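Local coordinates for BluB-like flavoprotein (Clostridium difficile 630, PDB 3EO8) that binds flavin mononucleotide and, as a member of the nitroreductase family, probably works as an oxidoreductase, at residues Cys161-Gln166 with Met193-Val198; Arg15-Gln20 with Leu98-Leu103; Thr108-Pro113 with Lys131-Asn136. All coordinates share one frame; numbering follows the deposited sequence.

Interaction 1. Residues Cys161-Gln166 with Met193-Val198; sequences CWLTSQ and MLALGV. With FMN (flavin mononucleotide), chain G.
Trp-162, whose CB packs on Leu-194 CD2, lays one indole face against the dimethylbenzene end of the flavin, with FMN C8M over the centre 3.8 Å above the ring plane. FMN C7M meets NE1 at 3.4 Å, and Met-193 O approaches the ring obliquely. The ring gets there because CG is anti to the backbone N (chi1 -165°); its NE1 bonds Gln-140 of the second subunit.

Strands 159-163 and 189-197 run antiparallel in the sheet of the nitroreductase fold, the first of them against the flavin. Cys-161 with Ala-195 and Leu-163 with Met-193 are hydrogen-bonded pairs flanking the non-hydrogen-bonded Trp-162 and Leu-194. Leu-163 O is gripped twice: by Met-193 N at 2.8 Å in the carbonyl plane, and by Gln-166 NE2 at 3.2 Å from above it. That second bond helps hold the Gln-166 amide, which slides past the selenomethionine Met-193 in the opposite direction, its NE2 3.5 Å from Met-193 CG. Beyond the strand the chain turns its N-H groups to the flavin: Thr-164 N bonds FMN N5 at 3.2 Å, and Ser-165 N bonds FMN O4 at 3.0 Å. Cys-161 SG lies 3.4 Å from FMN N1.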
loop_
_atom_site.group_PDB
_atom_site.type_symbol
_atom_site.label_atom_id
_atom_site.label_comp_id
_atom_site.label_asym_id
_atom_site.label_seq_id
_atom_site.Cartn_x
_atom_site.Cartn_y
_atom_site.Cartn_z
ATOM N N CYS A 161 -4.978 8.523 -12.180
ATOM C CA CYS A 161 -4.615 7.134 -12.328
ATOM C C CYS A 161 -3.301 7.006 -11.641
ATOM O O CYS A 161 -2.437 7.861 -11.778
ATOM C CB CYS A 161 -4.472 6.718 -13.789
ATOM S SG CYS A 161 -4.247 4.922 -14.105
ATOM N N TRP A 162 -3.184 5.909 -10.915
ATOM C CA TRP A 162 -1.980 5.478 -10.220
ATOM C C TRP A 162 -1.142 4.651 -11.187
ATOM O O TRP A 162 -1.691 3.820 -11.882
ATOM C CB TRP A 162 -2.493 4.607 -9.091
ATOM C CG TRP A 162 -1.613 4.240 -7.937
ATOM C CD1 TRP A 162 -0.277 3.958 -7.938
ATOM C CD2 TRP A 162 -2.084 3.953 -6.626
ATOM N NE1 TRP A 162 0.114 3.592 -6.675
ATOM C CE2 TRP A 162 -0.981 3.573 -5.855
ATOM C CE3 TRP A 162 -3.338 4.033 -6.017
ATOM C CZ2 TRP A 162 -1.091 3.255 -4.498
ATOM C CZ3 TRP A 162 -3.447 3.732 -4.665
ATOM C CH2 TRP A 162 -2.322 3.332 -3.926
ATOM N N LEU A 163 0.161 4.904 -11.268
ATOM C CA LEU A 163 1.031 4.149 -12.165
ATOM C C LEU A 163 2.242 3.586 -11.484
ATOM O O LEU A 163 2.976 4.291 -10.803
ATOM C CB LEU A 163 1.510 5.024 -13.311
ATOM C CG LEU A 163 0.437 5.586 -14.274
ATOM C CD1 LEU A 163 -0.199 6.897 -13.813
ATOM C CD2 LEU A 163 1.042 5.741 -15.693
ATOM N N THR A 164 2.498 2.314 -11.726
ATOM C CA THR A 164 3.802 1.734 -11.394
ATOM C C THR A 164 4.419 1.061 -12.611
ATOM O O THR A 164 5.545 0.549 -12.533
ATOM C CB THR A 164 3.731 0.756 -10.199
ATOM O OG1 THR A 164 2.775 -0.274 -10.447
ATOM C CG2 THR A 164 3.414 1.515 -8.898
ATOM N N SER A 165 3.732 1.066 -13.749
ATOM C CA SER A 165 4.202 0.312 -14.920
ATOM C C SER A 165 5.467 0.920 -15.533
ATOM O O SER A 165 6.138 0.278 -16.300
ATOM C CB SER A 165 3.121 0.182 -16.000
ATOM O OG SER A 165 2.691 1.434 -16.465
ATOM N N GLN A 166 5.782 2.161 -15.194
ATOM C CA GLN A 166 7.009 2.784 -15.678
ATOM C C GLN A 166 8.284 2.307 -14.983
ATOM O O GLN A 166 9.376 2.702 -15.390
ATOM C CB GLN A 166 6.908 4.309 -15.507
ATOM C CG GLN A 166 7.024 4.816 -14.076
ATOM C CD GLN A 166 5.795 4.552 -13.218
ATOM O OE1 GLN A 166 4.690 4.368 -13.737
ATOM N NE2 GLN A 166 5.972 4.561 -11.880
HETATM N N MSE A 193 3.772 6.904 -10.008
HETATM C CA MSE A 193 3.312 8.193 -10.502
HETATM C C MSE A 193 1.808 8.261 -10.441
HETATM O O MSE A 193 1.103 7.242 -10.331
HETATM C CB MSE A 193 3.774 8.489 -11.933
HETATM C CG MSE A 193 5.157 7.957 -12.259
HETATM SE SE MSE A 193 5.922 8.577 -13.917
HETATM C CE MSE A 193 4.812 7.701 -15.212
ATOM N N LEU A 194 1.315 9.494 -10.443
ATOM C CA LEU A 194 -0.106 9.775 -10.571
ATOM C C LEU A 194 -0.319 10.713 -11.754
ATOM O O LEU A 194 0.343 11.786 -11.847
ATOM C CB LEU A 194 -0.620 10.445 -9.327
ATOM C CG LEU A 194 -0.698 9.600 -8.076
ATOM C CD1 LEU A 194 -0.700 10.491 -6.806
ATOM C CD2 LEU A 194 -1.947 8.776 -8.181
ATOM N N ALA A 195 -1.217 10.319 -12.659
ATOM C CA ALA A 195 -1.703 11.226 -13.708
ATOM C C ALA A 195 -2.939 11.906 -13.134
ATOM O O ALA A 195 -3.887 11.224 -12.736
ATOM C CB ALA A 195 -2.071 10.460 -15.014
ATOM N N LEU A 196 -2.934 13.238 -13.112
ATOM C CA LEU A 196 -3.914 14.010 -12.365
ATOM C C LEU A 196 -4.518 15.124 -13.198
ATOM O O LEU A 196 -3.803 15.914 -13.805
ATOM C CB LEU A 196 -3.240 14.623 -11.120
ATOM C CG LEU A 196 -4.069 15.496 -10.171
ATOM C CD1 LEU A 196 -5.234 14.695 -9.492
ATOM C CD2 LEU A 196 -3.117 16.173 -9.115
ATOM N N GLY A 197 -5.843 15.210 -13.175
ATOM C CA GLY A 197 -6.584 16.214 -13.944
ATOM C C GLY A 197 -8.076 16.186 -13.689
ATOM O O GLY A 197 -8.565 15.471 -12.822
ATOM N N VAL A 198 -8.810 16.992 -14.443
ATOM C CA VAL A 198 -10.249 16.912 -14.416
ATOM C C VAL A 198 -10.605 15.797 -15.371
ATOM O O VAL A 198 -10.223 15.844 -16.545
ATOM C CB VAL A 198 -10.916 18.204 -14.886
ATOM C CG1 VAL A 198 -12.421 17.991 -14.956
ATOM C CG2 VAL A 198 -10.528 19.389 -13.955
HETATM N N1 FMN G . -3.155 1.677 -14.327
HETATM C C2 FMN G . -2.466 1.972 -15.479
HETATM O O2 FMN G . -3.042 2.275 -16.533
HETATM N N3 FMN G . -1.098 1.949 -15.474
HETATM C C4 FMN G . -0.374 1.586 -14.377
HETATM O O4 FMN G . 0.877 1.603 -14.430
HETATM C C4A FMN G . -1.061 1.287 -13.207
HETATM N N5 FMN G . -0.360 0.954 -12.064
HETATM C C5A FMN G . -1.032 0.694 -10.889
HETATM C C6 FMN G . -0.290 0.400 -9.759
HETATM C C7 FMN G . -0.943 0.147 -8.565
HETATM C C7M FMN G . -0.122 0.232 -7.321
HETATM C C8 FMN G . -2.340 0.219 -8.509
HETATM C C8M FMN G . -3.019 0.344 -7.174
HETATM C C9 FMN G . -3.069 0.524 -9.647
HETATM C C9A FMN G . -2.426 0.773 -10.849
HETATM N N10 FMN G . -3.129 1.049 -12.021
HETATM C C10 FMN G . -2.447 1.361 -13.180
HETATM C "C1'" FMN G . -4.635 1.052 -12.065
HETATM C "C2'" FMN G . -5.235 -0.350 -12.158
HETATM O "O2'" FMN G . -5.088 -0.865 -13.476
HETATM C "C3'" FMN G . -6.713 -0.269 -11.802
HETATM O "O3'" FMN G . -6.830 0.178 -10.456
HETATM C "C4'" FMN G . -7.509 -1.556 -11.995
HETATM O "O4'" FMN G . -7.508 -1.965 -13.351
HETATM C "C5'" FMN G . -8.951 -1.318 -11.530
HETATM O "O5'" FMN G . -9.534 -0.313 -12.339
HETATM P P FMN G . -10.262 0.944 -11.620
HETATM O O1P FMN G . -10.816 1.857 -12.674
HETATM O O2P FMN G . -9.164 1.634 -10.826
HETATM O O3P FMN G . -11.344 0.496 -10.647
#

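Interaction 2. Residues Arg15-Gln20 with Leu98-Leu103; sequences RKFKNQ and LKAPVL. With FMN (flavin mononucleotide), chain G.
FMN O2 is gripped by two N-H groups of Arg-15, the residue whose backbone oxygen rests against the Lys-99 chain. The NE bond to FMN O2 is the short one, 2.7 Å with an N-H...O angle of 156°. NH2 adds a weak bond to the same oxygen and a nearly straight one, 169°, to FMN N1 at 3.2 Å. FMN N1 lies in the guanidinium plane at its edge, so the group meets the N1-C2-O2 side of the pyrimidine as a two-pronged clamp. The side chain, extended from CG to NE, carries it there, its end leading away from 98-103.

At the other end of the residue, Arg-15 O accepts from a water at 2.8 Å, and Lys-99 NZ donates to that same water. Lys-99 lies stretched out along the loop, its CD 3.7 Å from Arg-15 O. Next comes Phe-17, whose ring lies over Ala-100: the methyl CB stands 3.6 Å from the ring centroid and only 9° off its normal, a clean CH-pi contact over the face. Ala-195 of strand 189-197 also touches this phenyl. Farther out, Pro-101 CG packs 3.4 Å from Gln-20 O, and Arg-54 bonds the backbone oxygens of Leu-98 and Ala-100.

A positive charge beside N1 and O2 would favour the anionic reduced flavin, a setting common in flavoenzymes. Here the loop after helix 4-10 brings it into the FMN site of this nitroreductase-family fold.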
loop_
_atom_site.group_PDB
_atom_site.type_symbol
_atom_site.label_atom_id
_atom_site.label_comp_id
_atom_site.label_asym_id
_atom_site.label_seq_id
_atom_site.Cartn_x
_atom_site.Cartn_y
_atom_site.Cartn_z
ATOM N N ARG A 15 -7.859 7.801 -17.270
ATOM C CA ARG A 15 -6.815 7.813 -18.304
ATOM C C ARG A 15 -7.103 8.809 -19.428
ATOM O O ARG A 15 -6.328 8.938 -20.365
ATOM C CB ARG A 15 -6.580 6.397 -18.849
ATOM C CG ARG A 15 -6.272 5.387 -17.769
ATOM C CD ARG A 15 -5.765 4.056 -18.309
ATOM N NE ARG A 15 -5.496 3.131 -17.202
ATOM C CZ ARG A 15 -6.414 2.369 -16.596
ATOM N NH1 ARG A 15 -7.685 2.399 -16.949
ATOM N NH2 ARG A 15 -6.042 1.585 -15.608
ATOM N N LYS A 16 -8.196 9.553 -19.315
ATOM C CA LYS A 16 -8.488 10.600 -20.260
ATOM C C LYS A 16 -8.976 11.780 -19.454
ATOM O O LYS A 16 -9.722 11.593 -18.491
ATOM C CB LYS A 16 -9.552 10.172 -21.279
ATOM C CG LYS A 16 -9.047 9.167 -22.306
ATOM N N PHE A 17 -8.521 12.967 -19.857
ATOM C CA PHE A 17 -8.686 14.210 -19.095
ATOM C C PHE A 17 -9.216 15.362 -19.925
ATOM O O PHE A 17 -8.910 15.491 -21.110
ATOM C CB PHE A 17 -7.350 14.633 -18.483
ATOM C CG PHE A 17 -6.730 13.576 -17.651
ATOM C CD1 PHE A 17 -5.957 12.585 -18.235
ATOM C CD2 PHE A 17 -6.937 13.523 -16.281
ATOM C CE1 PHE A 17 -5.390 11.570 -17.466
ATOM C CE2 PHE A 17 -6.356 12.502 -15.521
ATOM C CZ PHE A 17 -5.589 11.532 -16.112
ATOM N N LYS A 18 -9.988 16.223 -19.269
ATOM C CA LYS A 18 -10.486 17.444 -19.887
ATOM C C LYS A 18 -9.366 18.472 -19.938
ATOM O O LYS A 18 -8.341 18.313 -19.274
ATOM C CB LYS A 18 -11.684 17.986 -19.111
ATOM C CG LYS A 18 -12.873 17.054 -19.169
ATOM C CD LYS A 18 -14.029 17.517 -18.314
ATOM C CE LYS A 18 -15.248 16.625 -18.545
ATOM N NZ LYS A 18 -16.318 16.834 -17.541
ATOM N N ASN A 19 -9.552 19.506 -20.752
ATOM C CA ASN A 19 -8.558 20.544 -20.896
ATOM C C ASN A 19 -8.781 21.626 -19.869
ATOM O O ASN A 19 -9.342 22.690 -20.189
ATOM C CB ASN A 19 -8.632 21.153 -22.285
ATOM C CG ASN A 19 -7.508 22.132 -22.539
ATOM O OD1 ASN A 19 -6.409 21.995 -21.977
ATOM N ND2 ASN A 19 -7.775 23.131 -23.368
ATOM N N GLN A 20 -8.394 21.334 -18.635
ATOM C CA GLN A 20 -8.633 22.209 -17.500
ATOM C C GLN A 20 -7.477 22.022 -16.545
ATOM O O GLN A 20 -6.875 20.955 -16.491
ATOM C CB GLN A 20 -9.925 21.844 -16.789
ATOM C CG GLN A 20 -11.153 22.117 -17.608
ATOM C CD GLN A 20 -12.452 21.662 -16.951
ATOM O OE1 GLN A 20 -12.610 21.708 -15.718
ATOM N NE2 GLN A 20 -13.393 21.194 -17.791
ATOM N N LEU A 98 0.520 11.681 -20.353
ATOM C CA LEU A 98 0.790 12.941 -21.022
ATOM C C LEU A 98 -0.515 13.683 -21.349
ATOM O O LEU A 98 -0.508 14.864 -21.629
ATOM C CB LEU A 98 1.557 12.698 -22.309
ATOM C CG LEU A 98 2.993 12.231 -22.079
ATOM C CD1 LEU A 98 3.520 11.585 -23.357
ATOM C CD2 LEU A 98 3.872 13.413 -21.646
ATOM N N LYS A 99 -1.626 12.952 -21.298
ATOM C CA LYS A 99 -2.954 13.522 -21.537
ATOM C C LYS A 99 -3.443 14.389 -20.389
ATOM O O LYS A 99 -4.431 15.121 -20.563
ATOM C CB LYS A 99 -3.954 12.396 -21.801
ATOM C CG LYS A 99 -3.623 11.554 -23.031
ATOM C CD LYS A 99 -4.629 10.425 -23.262
ATOM C CE LYS A 99 -4.323 9.771 -24.606
ATOM N NZ LYS A 99 -5.041 8.491 -24.855
ATOM N N ALA A 100 -2.792 14.290 -19.226
ATOM C CA ALA A 100 -3.154 15.076 -18.043
ATOM C C ALA A 100 -2.307 16.339 -17.921
ATOM O O ALA A 100 -1.173 16.370 -18.390
ATOM C CB ALA A 100 -3.015 14.229 -16.793
ATOM N N PRO A 101 -2.853 17.381 -17.263
ATOM C CA PRO A 101 -2.116 18.593 -16.950
ATOM C C PRO A 101 -1.067 18.453 -15.854
ATOM O O PRO A 101 -0.177 19.275 -15.778
ATOM C CB PRO A 101 -3.223 19.576 -16.532
ATOM C CG PRO A 101 -4.325 18.692 -15.979
ATOM C CD PRO A 101 -4.249 17.423 -16.784
ATOM N N VAL A 102 -1.149 17.424 -15.022
ATOM C CA VAL A 102 -0.230 17.280 -13.889
ATOM C C VAL A 102 0.281 15.864 -13.816
ATOM O O VAL A 102 -0.493 14.923 -13.953
ATOM C CB VAL A 102 -0.922 17.617 -12.546
ATOM C CG1 VAL A 102 0.041 17.423 -11.374
ATOM C CG2 VAL A 102 -1.518 19.019 -12.577
ATOM N N LEU A 103 1.587 15.729 -13.616
ATOM C CA LEU A 103 2.247 14.466 -13.307
ATOM C C LEU A 103 2.810 14.593 -11.895
ATOM O O LEU A 103 3.554 15.518 -11.618
ATOM C CB LEU A 103 3.402 14.170 -14.256
ATOM C CG LEU A 103 4.163 12.886 -14.005
ATOM C CD1 LEU A 103 3.193 11.694 -14.104
ATOM C CD2 LEU A 103 5.358 12.757 -14.966
HETATM N N1 FMN G . -3.155 1.677 -14.327
HETATM C C2 FMN G . -2.466 1.972 -15.479
HETATM O O2 FMN G . -3.042 2.275 -16.533
HETATM N N3 FMN G . -1.098 1.949 -15.474
HETATM C C4 FMN G . -0.374 1.586 -14.377
HETATM O O4 FMN G . 0.877 1.603 -14.430
HETATM C C4A FMN G . -1.061 1.287 -13.207
HETATM N N5 FMN G . -0.360 0.954 -12.064
HETATM C C5A FMN G . -1.032 0.694 -10.889
HETATM C C6 FMN G . -0.290 0.400 -9.759
HETATM C C7 FMN G . -0.943 0.147 -8.565
HETATM C C7M FMN G . -0.122 0.232 -7.321
HETATM C C8 FMN G . -2.340 0.219 -8.509
HETATM C C8M FMN G . -3.019 0.344 -7.174
HETATM C C9 FMN G . -3.069 0.524 -9.647
HETATM C C9A FMN G . -2.426 0.773 -10.849
HETATM N N10 FMN G . -3.129 1.049 -12.021
HETATM C C10 FMN G . -2.447 1.361 -13.180
HETATM C "C1'" FMN G . -4.635 1.052 -12.065
HETATM C "C2'" FMN G . -5.235 -0.350 -12.158
HETATM O "O2'" FMN G . -5.088 -0.865 -13.476
HETATM C "C3'" FMN G . -6.713 -0.269 -11.802
HETATM O "O3'" FMN G . -6.830 0.178 -10.456
HETATM C "C4'" FMN G . -7.509 -1.556 -11.995
HETATM O "O4'" FMN G . -7.508 -1.965 -13.351
HETATM C "C5'" FMN G . -8.951 -1.318 -11.530
HETATM O "O5'" FMN G . -9.534 -0.313 -12.339
HETATM P P FMN G . -10.262 0.944 -11.620
HETATM O O1P FMN G . -10.816 1.857 -12.674
HETATM O O2P FMN G . -9.164 1.634 -10.826
HETATM O O3P FMN G . -11.344 0.496 -10.647
HETATM O O HOH W 1 -5.982 7.232 -22.550
#

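Interaction 3. Residues Thr108-Pro113 with Lys131-Asn136; sequences TKVYNP and KLFIRN
Pro-113 and Leu-132 mark where the two backbones come nearest, their CA atoms 7.1 Å apart. Residues 108-113 are an irregular run, whereas 131-136 begin in the weakly bonded last part of helix 126-133 and pass through a type I turn from Phe-133 to Asn-136, closed by Asn-136 N on Phe-133 O at 2.8 Å. No direct hydrogen bond joins the two; two waters do. Both donate to Asn-136 OD1. One of them also donates to Tyr-111 O at 2.7 Å, and the other accepts from Tyr-111 N at 3.0 Å. The same OD1 takes Met-139 N as well, since Asn-136 is the N-cap of the next helix, so three donors converge on this buried oxygen and hold its amide in place.

Phe-133 carries most of the side-chain packing. Its CG, anti to the carbonyl carbon (chi1 -69°), sends the ring toward the loop with CE1 and CZ leading. Asn-112 OD1 lies in the ring plane at its edge, 3.6 Å from CZ, and the amide stands almost perpendicular to the ring, 85° between planes; the ND2 of that amide goes to Tyr-117. Pro-113 crosses the phenyl at about a right angle, its CD 3.7 Å from Phe-133 CZ, while its CG meets Leu-132 CB at 3.9 Å. Tyr-111 O comes obliquely to CE1. From within the turn Arg-135 sends NH1 back to Lys-131 O, in the helix before it, at 2.9 Å, from above the carbonyl plane.

The contact ties the loop between strand 102-108 and helix 116-121 to the junction of helices 126-133 and 137-155. The second subunit lies alongside: its Tyr-168 packs on Leu-132, and its Leu-190 O accepts from Arg-135 NH2.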
loop_
_atom_site.group_PDB
_atom_site.type_symbol
_atom_site.label_atom_id
_atom_site.label_comp_id
_atom_site.label_asym_id
_atom_site.label_seq_id
_atom_site.Cartn_x
_atom_site.Cartn_y
_atom_site.Cartn_z
ATOM N N THR A 108 9.592 7.351 -2.497
ATOM C CA THR A 108 9.422 6.578 -1.283
ATOM C C THR A 108 10.819 6.073 -0.872
ATOM O O THR A 108 11.809 6.340 -1.548
ATOM C CB THR A 108 8.399 5.429 -1.495
ATOM O OG1 THR A 108 8.079 4.815 -0.238
ATOM C CG2 THR A 108 8.934 4.367 -2.490
ATOM N N LYS A 109 10.902 5.433 0.276
ATOM C CA LYS A 109 12.116 4.835 0.755
ATOM C C LYS A 109 11.820 3.514 1.478
ATOM O O LYS A 109 10.672 3.247 1.884
ATOM C CB LYS A 109 12.872 5.808 1.658
ATOM C CG LYS A 109 12.171 6.170 2.968
ATOM C CD LYS A 109 13.068 6.990 3.897
ATOM C CE LYS A 109 12.227 7.507 5.081
ATOM N NZ LYS A 109 13.003 8.009 6.256
ATOM N N VAL A 110 12.846 2.676 1.613
ATOM C CA VAL A 110 12.665 1.363 2.216
ATOM C C VAL A 110 12.330 1.500 3.693
ATOM O O VAL A 110 12.872 2.362 4.379
ATOM C CB VAL A 110 13.934 0.468 2.050
ATOM C CG1 VAL A 110 13.806 -0.794 2.892
ATOM C CG2 VAL A 110 14.154 0.118 0.609
ATOM N N TYR A 111 11.397 0.685 4.161
ATOM C CA TYR A 111 11.059 0.567 5.581
ATOM C C TYR A 111 11.418 -0.843 6.019
ATOM O O TYR A 111 10.880 -1.804 5.492
ATOM C CB TYR A 111 9.578 0.826 5.808
ATOM C CG TYR A 111 9.122 0.495 7.195
ATOM C CD1 TYR A 111 9.653 1.158 8.291
ATOM C CD2 TYR A 111 8.160 -0.474 7.429
ATOM C CE1 TYR A 111 9.242 0.850 9.572
ATOM C CE2 TYR A 111 7.741 -0.758 8.692
ATOM C CZ TYR A 111 8.304 -0.092 9.771
ATOM O OH TYR A 111 7.896 -0.404 11.050
ATOM N N ASN A 112 12.365 -0.958 6.952
ATOM C CA ASN A 112 12.747 -2.257 7.517
ATOM C C ASN A 112 11.755 -2.558 8.650
ATOM O O ASN A 112 11.759 -1.868 9.673
ATOM C CB ASN A 112 14.192 -2.218 8.024
ATOM C CG ASN A 112 15.209 -2.156 6.899
ATOM O OD1 ASN A 112 14.965 -2.632 5.768
ATOM N ND2 ASN A 112 16.353 -1.556 7.189
ATOM N N PRO A 113 10.869 -3.546 8.454
ATOM C CA PRO A 113 9.724 -3.734 9.351
ATOM C C PRO A 113 10.106 -4.484 10.622
ATOM O O PRO A 113 11.244 -4.898 10.761
ATOM C CB PRO A 113 8.760 -4.573 8.497
ATOM C CG PRO A 113 9.704 -5.411 7.632
ATOM C CD PRO A 113 10.890 -4.538 7.362
ATOM N N LYS A 131 11.374 -12.946 3.975
ATOM C CA LYS A 131 9.936 -13.218 4.091
ATOM C C LYS A 131 9.145 -12.046 4.659
ATOM O O LYS A 131 7.972 -11.884 4.319
ATOM C CB LYS A 131 9.683 -14.456 4.931
ATOM C CG LYS A 131 10.304 -15.724 4.299
ATOM C CD LYS A 131 10.040 -16.982 5.094
ATOM C CE LYS A 131 10.713 -18.176 4.424
ATOM N NZ LYS A 131 10.562 -19.419 5.250
ATOM N N LEU A 132 9.767 -11.200 5.486
ATOM C CA LEU A 132 9.066 -9.992 5.962
ATOM C C LEU A 132 8.675 -9.083 4.805
ATOM O O LEU A 132 7.676 -8.353 4.884
ATOM C CB LEU A 132 9.915 -9.217 6.994
ATOM C CG LEU A 132 10.358 -10.045 8.224
ATOM C CD1 LEU A 132 11.429 -9.336 9.043
ATOM C CD2 LEU A 132 9.117 -10.410 9.067
ATOM N N PHE A 133 9.466 -9.112 3.725
ATOM C CA PHE A 133 9.273 -8.172 2.644
ATOM C C PHE A 133 8.287 -8.618 1.563
ATOM O O PHE A 133 7.863 -7.779 0.757
ATOM C CB PHE A 133 10.608 -7.799 2.020
ATOM C CG PHE A 133 11.480 -6.975 2.915
ATOM C CD1 PHE A 133 11.315 -5.610 2.985
ATOM C CD2 PHE A 133 12.504 -7.566 3.658
ATOM C CE1 PHE A 133 12.106 -4.839 3.797
ATOM C CE2 PHE A 133 13.313 -6.790 4.481
ATOM C CZ PHE A 133 13.098 -5.418 4.544
ATOM N N ILE A 134 7.881 -9.893 1.556
ATOM C CA ILE A 134 6.844 -10.337 0.605
ATOM C C ILE A 134 5.507 -9.600 0.848
ATOM O O ILE A 134 4.655 -9.566 -0.024
ATOM C CB ILE A 134 6.649 -11.884 0.569
ATOM C CG1 ILE A 134 5.996 -12.424 1.841
ATOM C CG2 ILE A 134 7.943 -12.592 0.279
ATOM C CD1 ILE A 134 5.553 -13.910 1.675
ATOM N N ARG A 135 5.324 -9.059 2.053
ATOM C CA ARG A 135 4.165 -8.230 2.359
ATOM C C ARG A 135 4.595 -6.796 2.640
ATOM O O ARG A 135 3.820 -6.022 3.182
ATOM C CB ARG A 135 3.374 -8.823 3.531
ATOM C CG ARG A 135 4.115 -8.930 4.813
ATOM C CD ARG A 135 4.821 -10.265 4.987
ATOM N NE ARG A 135 3.869 -11.358 5.069
ATOM C CZ ARG A 135 4.190 -12.641 5.185
ATOM N NH1 ARG A 135 5.460 -13.028 5.283
ATOM N NH2 ARG A 135 3.233 -13.565 5.269
ATOM N N ASN A 136 5.784 -6.438 2.152
ATOM C CA ASN A 136 6.349 -5.079 2.252
ATOM C C ASN A 136 5.480 -4.018 2.967
ATOM O O ASN A 136 4.746 -3.259 2.326
ATOM C CB ASN A 136 6.737 -4.578 0.853
ATOM C CG ASN A 136 7.872 -3.616 0.889
ATOM O OD1 ASN A 136 7.859 -2.661 1.672
ATOM N ND2 ASN A 136 8.898 -3.883 0.096
HETATM O O HOH W 2 8.649 -2.863 4.295
HETATM O O HOH W 3 9.968 -0.922 2.104
#

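In the fold
Along the chain, interactions 2, 3 and 1 close in that order. Interactions 1 and 2 adjoin, their centres 10 Å apart: strands 102-108 and 189-197 are neighbours in the four-stranded antiparallel sheet, and backbone bonds join Leu-196 to Val-102 and Val-198 to Lys-18. Both touch the same FMN: Arg-15 and the turn after strand 159-163 both bond the pyrimidine part of the flavin. Interaction 3 stands off, about 23 Å from interaction 1 and 32 Å from interaction 2 between centres, beyond the other end of strand 102-108. Like interaction 1 it meets the second subunit, whose Gln-140 bonds the tryptophan lying on the flavin, so the FMN site borders the dimer interface.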